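Local coordinates for protein 1A (Cricket paralysis virus, PDB 6C3R) that suppresses antiviral RNA silencing in insect cells by inhibiting host Argonaute-2 and recruiting a cellular ubiquitin ligase complex that promotes its degradation, at residues C26-Q31 with L106-R111. Residues are numbered along the deposited sequence; the frame is centred on the assembly and turned at random.
Sequences CTFYVQ and LIVSPR
Cys26 sets its thiol against Leu106, SG to CD1 3.8 Å; a short side chain ending in a polarisable, weakly polar sulfur suits this buried spot, which Phe87 of helix 77-90 also borders. Thr27 turns its side chain from the partner strand and bonds Asp22 through OG1, while its carbonyl accepts the nearly straight N-H of Leu106 (162° at the hydrogen). Phe28 follows on the face it shares with Leu106, Val30 and Val108. With CG anti to its carbonyl carbon (chi1 -87°), the ring swings back over the neighbouring strand, so that CE1 lies 3.7 Å from Leu106 CB and 4.0 Å from Val108 CG2. Trp123 and Phe120 meet this ring edge-to-face, tying the sheet to helix 117-123. Tyr29 uses both its backbone groups: N donates to Leu106 O at 2.8 Å and O accepts from Val108 N at 3.1 Å. Its ring leads away from the partner on the face of Ile107, where the exposed position suits a polar phenol. Val30, beta-branched and suited to an extended chain, sends CG1 to within 3.6 Å of Pro110 CA, next to Ala9 and Ile13 of helix 2-16. Gln31 N closes the pairing on Val108 O, and its amide OE1 lies 3.8 Å from Ile107 CD1. Just beyond, Ser109 sits at the N-cap of the helix begun by Pro110, its OG bonding weakly to Phe112 N. This is a short two-stranded parallel sheet, its strands joined by a long connection that includes helices 53-70 and 77-90, and packed among these and helix 2-16.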
ATOM      1  N   CYS A  26       0.658   7.243 -11.221  1.00 48.04           N
ATOM      2  CA  CYS A  26       0.094   8.459 -10.691  1.00 45.81           C
ATOM      3  C   CYS A  26      -0.249   9.396 -11.831  1.00 45.20           C
ATOM      4  O   CYS A  26       0.547   9.564 -12.763  1.00 45.56           O
ATOM      5  CB  CYS A  26       1.073   9.140  -9.729  1.00 46.05           C
ATOM      6  SG  CYS A  26       0.309  10.439  -8.736  1.00 44.82           S
ATOM      7  N   THR A  27      -1.427  10.011 -11.741  1.00 43.59           N
ATOM      8  CA  THR A  27      -1.867  11.012 -12.703  1.00 42.53           C
ATOM      9  C   THR A  27      -2.310  12.311 -11.988  1.00 40.43           C
ATOM     10  O   THR A  27      -2.759  12.280 -10.838  1.00 38.12           O
ATOM     11  CB  THR A  27      -2.992  10.443 -13.610  1.00 43.84           C
ATOM     12  OG1 THR A  27      -3.307  11.387 -14.634  1.00 44.86           O
ATOM     13  CG2 THR A  27      -4.269  10.126 -12.833  1.00 44.33           C
ATOM     14  N   PHE A  28      -2.180  13.433 -12.690  1.00 39.30           N
ATOM     15  CA  PHE A  28      -2.614  14.735 -12.188  1.00 40.65           C
ATOM     16  C   PHE A  28      -3.890  15.144 -12.904  1.00 42.79           C
ATOM     17  O   PHE A  28      -4.036  14.869 -14.092  1.00 42.24           O
ATOM     18  CB  PHE A  28      -1.577  15.829 -12.479  1.00 39.87           C
ATOM     19  CG  PHE A  28      -0.519  15.975 -11.447  1.00 38.58           C
ATOM     20  CD1 PHE A  28      -0.736  16.757 -10.322  1.00 37.84           C
ATOM     21  CD2 PHE A  28       0.727  15.384 -11.622  1.00 38.51           C
ATOM     22  CE1 PHE A  28       0.258  16.930  -9.368  1.00 36.81           C
ATOM     23  CE2 PHE A  28       1.724  15.553 -10.669  1.00 38.30           C
ATOM     24  CZ  PHE A  28       1.483  16.322  -9.535  1.00 36.96           C
ATOM     25  N   TYR A  29      -4.788  15.821 -12.181  1.00 45.03           N
ATOM     26  CA  TYR A  29      -5.950  16.492 -12.763  1.00 46.65           C
ATOM     27  C   TYR A  29      -5.742  17.960 -12.510  1.00 45.82           C
ATOM     28  O   TYR A  29      -5.030  18.319 -11.577  1.00 46.16           O
ATOM     29  CB  TYR A  29      -7.248  16.058 -12.089  1.00 49.55           C
ATOM     30  CG  TYR A  29      -7.790  14.675 -12.412  1.00 52.98           C
ATOM     31  CD1 TYR A  29      -7.110  13.775 -13.245  1.00 55.17           C
ATOM     32  CD2 TYR A  29      -8.996  14.253 -11.842  1.00 56.90           C
ATOM     33  CE1 TYR A  29      -7.628  12.518 -13.519  1.00 57.81           C
ATOM     34  CE2 TYR A  29      -9.521  12.991 -12.096  1.00 59.13           C
ATOM     35  CZ  TYR A  29      -8.834  12.127 -12.937  1.00 60.32           C
ATOM     36  OH  TYR A  29      -9.343  10.869 -13.181  1.00 63.37           O
ATOM     37  N   VAL A  30      -6.371  18.800 -13.333  1.00 45.53           N
ATOM     38  CA  VAL A  30      -6.207  20.258 -13.267  1.00 45.24           C
ATOM     39  C   VAL A  30      -7.556  20.958 -13.078  1.00 46.94           C
ATOM     40  O   VAL A  30      -8.291  21.183 -14.036  1.00 49.78           O
ATOM     41  CB  VAL A  30      -5.512  20.796 -14.527  1.00 44.05           C
ATOM     42  CG1 VAL A  30      -5.405  22.310 -14.482  1.00 44.00           C
ATOM     43  CG2 VAL A  30      -4.133  20.170 -14.678  1.00 43.79           C
ATOM     44  N   GLN A  31      -7.864  21.329 -11.841  1.00 47.35           N
ATOM     45  CA  GLN A  31      -9.179  21.850 -11.494  1.00 47.84           C
ATOM     46  C   GLN A  31      -9.092  23.056 -10.577  1.00 49.38           C
ATOM     47  O   GLN A  31      -8.243  23.108  -9.682  1.00 49.83           O
ATOM     48  CB  GLN A  31      -9.954  20.769 -10.781  1.00 47.85           C
ATOM     49  CG  GLN A  31      -9.950  19.425 -11.482  1.00 47.02           C
ATOM     50  CD  GLN A  31     -10.709  18.395 -10.701  1.00 46.82           C
ATOM     51  OE1 GLN A  31     -10.951  18.572  -9.510  1.00 46.22           O
ATOM     52  NE2 GLN A  31     -11.092  17.308 -11.364  1.00 47.84           N
ATOM     53  N   LEU A 106      -3.728  12.975  -8.019  1.00 34.36           N
ATOM     54  CA  LEU A 106      -3.366  14.288  -7.500  1.00 33.22           C
ATOM     55  C   LEU A 106      -4.008  15.386  -8.295  1.00 33.32           C
ATOM     56  O   LEU A 106      -4.282  15.221  -9.472  1.00 32.80           O
ATOM     57  CB  LEU A 106      -1.857  14.498  -7.522  1.00 32.32           C
ATOM     58  CG  LEU A 106      -1.121  13.665  -6.478  1.00 32.12           C
ATOM     59  CD1 LEU A 106       0.376  13.658  -6.765  1.00 32.75           C
ATOM     60  CD2 LEU A 106      -1.381  14.141  -5.066  1.00 31.46           C
ATOM     61  N   ILE A 107      -4.208  16.529  -7.637  1.00 34.12           N
ATOM     62  CA  ILE A 107      -4.895  17.667  -8.238  1.00 34.71           C
ATOM     63  C   ILE A 107      -4.118  18.939  -7.994  1.00 34.68           C
ATOM     64  O   ILE A 107      -3.642  19.197  -6.899  1.00 35.90           O
ATOM     65  CB  ILE A 107      -6.336  17.838  -7.686  1.00 35.18           C
ATOM     66  CG1 ILE A 107      -7.065  16.509  -7.759  1.00 35.47           C
ATOM     67  CG2 ILE A 107      -7.080  18.928  -8.454  1.00 35.79           C
ATOM     68  CD1 ILE A 107      -8.513  16.565  -7.365  1.00 37.14           C
ATOM     69  N   VAL A 108      -4.081  19.770  -9.015  1.00 35.54           N
ATOM     70  CA  VAL A 108      -3.307  20.995  -9.012  1.00 36.28           C
ATOM     71  C   VAL A 108      -4.201  22.065  -9.636  1.00 35.90           C
ATOM     72  O   VAL A 108      -5.006  21.746 -10.489  1.00 36.12           O
ATOM     73  CB  VAL A 108      -1.969  20.702  -9.773  1.00 37.14           C
ATOM     74  CG1 VAL A 108      -1.721  21.605 -10.972  1.00 37.66           C
ATOM     75  CG2 VAL A 108      -0.800  20.723  -8.809  1.00 37.18           C
ATOM     76  N   SER A 109      -4.066  23.324  -9.233  1.00 35.95           N
ATOM     77  CA  SER A 109      -4.821  24.396  -9.888  1.00 36.39           C
ATOM     78  C   SER A 109      -4.325  24.651 -11.349  1.00 36.68           C
ATOM     79  O   SER A 109      -3.203  24.253 -11.712  1.00 36.42           O
ATOM     80  CB  SER A 109      -4.765  25.690  -9.067  1.00 36.68           C
ATOM     81  OG  SER A 109      -3.553  26.400  -9.264  1.00 36.18           O
ATOM     82  N   PRO A 110      -5.157  25.318 -12.187  1.00 35.71           N
ATOM     83  CA  PRO A 110      -4.768  25.683 -13.546  1.00 34.82           C
ATOM     84  C   PRO A 110      -3.634  26.686 -13.669  1.00 33.81           C
ATOM     85  O   PRO A 110      -2.839  26.609 -14.595  1.00 34.62           O
ATOM     86  CB  PRO A 110      -6.042  26.306 -14.102  1.00 36.03           C
ATOM     87  CG  PRO A 110      -7.136  25.694 -13.326  1.00 36.15           C
ATOM     88  CD  PRO A 110      -6.578  25.616 -11.950  1.00 35.85           C
ATOM     89  N   ARG A 111      -3.563  27.642 -12.769  1.00 33.53           N
ATOM     90  CA  ARG A 111      -2.494  28.627 -12.816  1.00 33.47           C
ATOM     91  C   ARG A 111      -1.153  27.897 -12.626  1.00 32.66           C
ATOM     92  O   ARG A 111      -0.186  28.141 -13.343  1.00 33.12           O
ATOM     93  CB  ARG A 111      -2.740  29.698 -11.754  1.00 33.87           C
ATOM     94  CG  ARG A 111      -1.753  30.854 -11.702  1.00 35.18           C
ATOM     95  CD  ARG A 111      -1.841  31.849 -12.860  1.00 36.78           C
ATOM     96  NE  ARG A 111      -0.947  31.426 -13.956  1.00 37.89           N
ATOM     97  CZ  ARG A 111      -1.253  31.260 -15.245  1.00 37.55           C
ATOM     98  NH1 ARG A 111      -2.458  31.510 -15.736  1.00 37.93           N
ATOM     99  NH2 ARG A 111      -0.301  30.838 -16.070  1.00 38.31           N
TER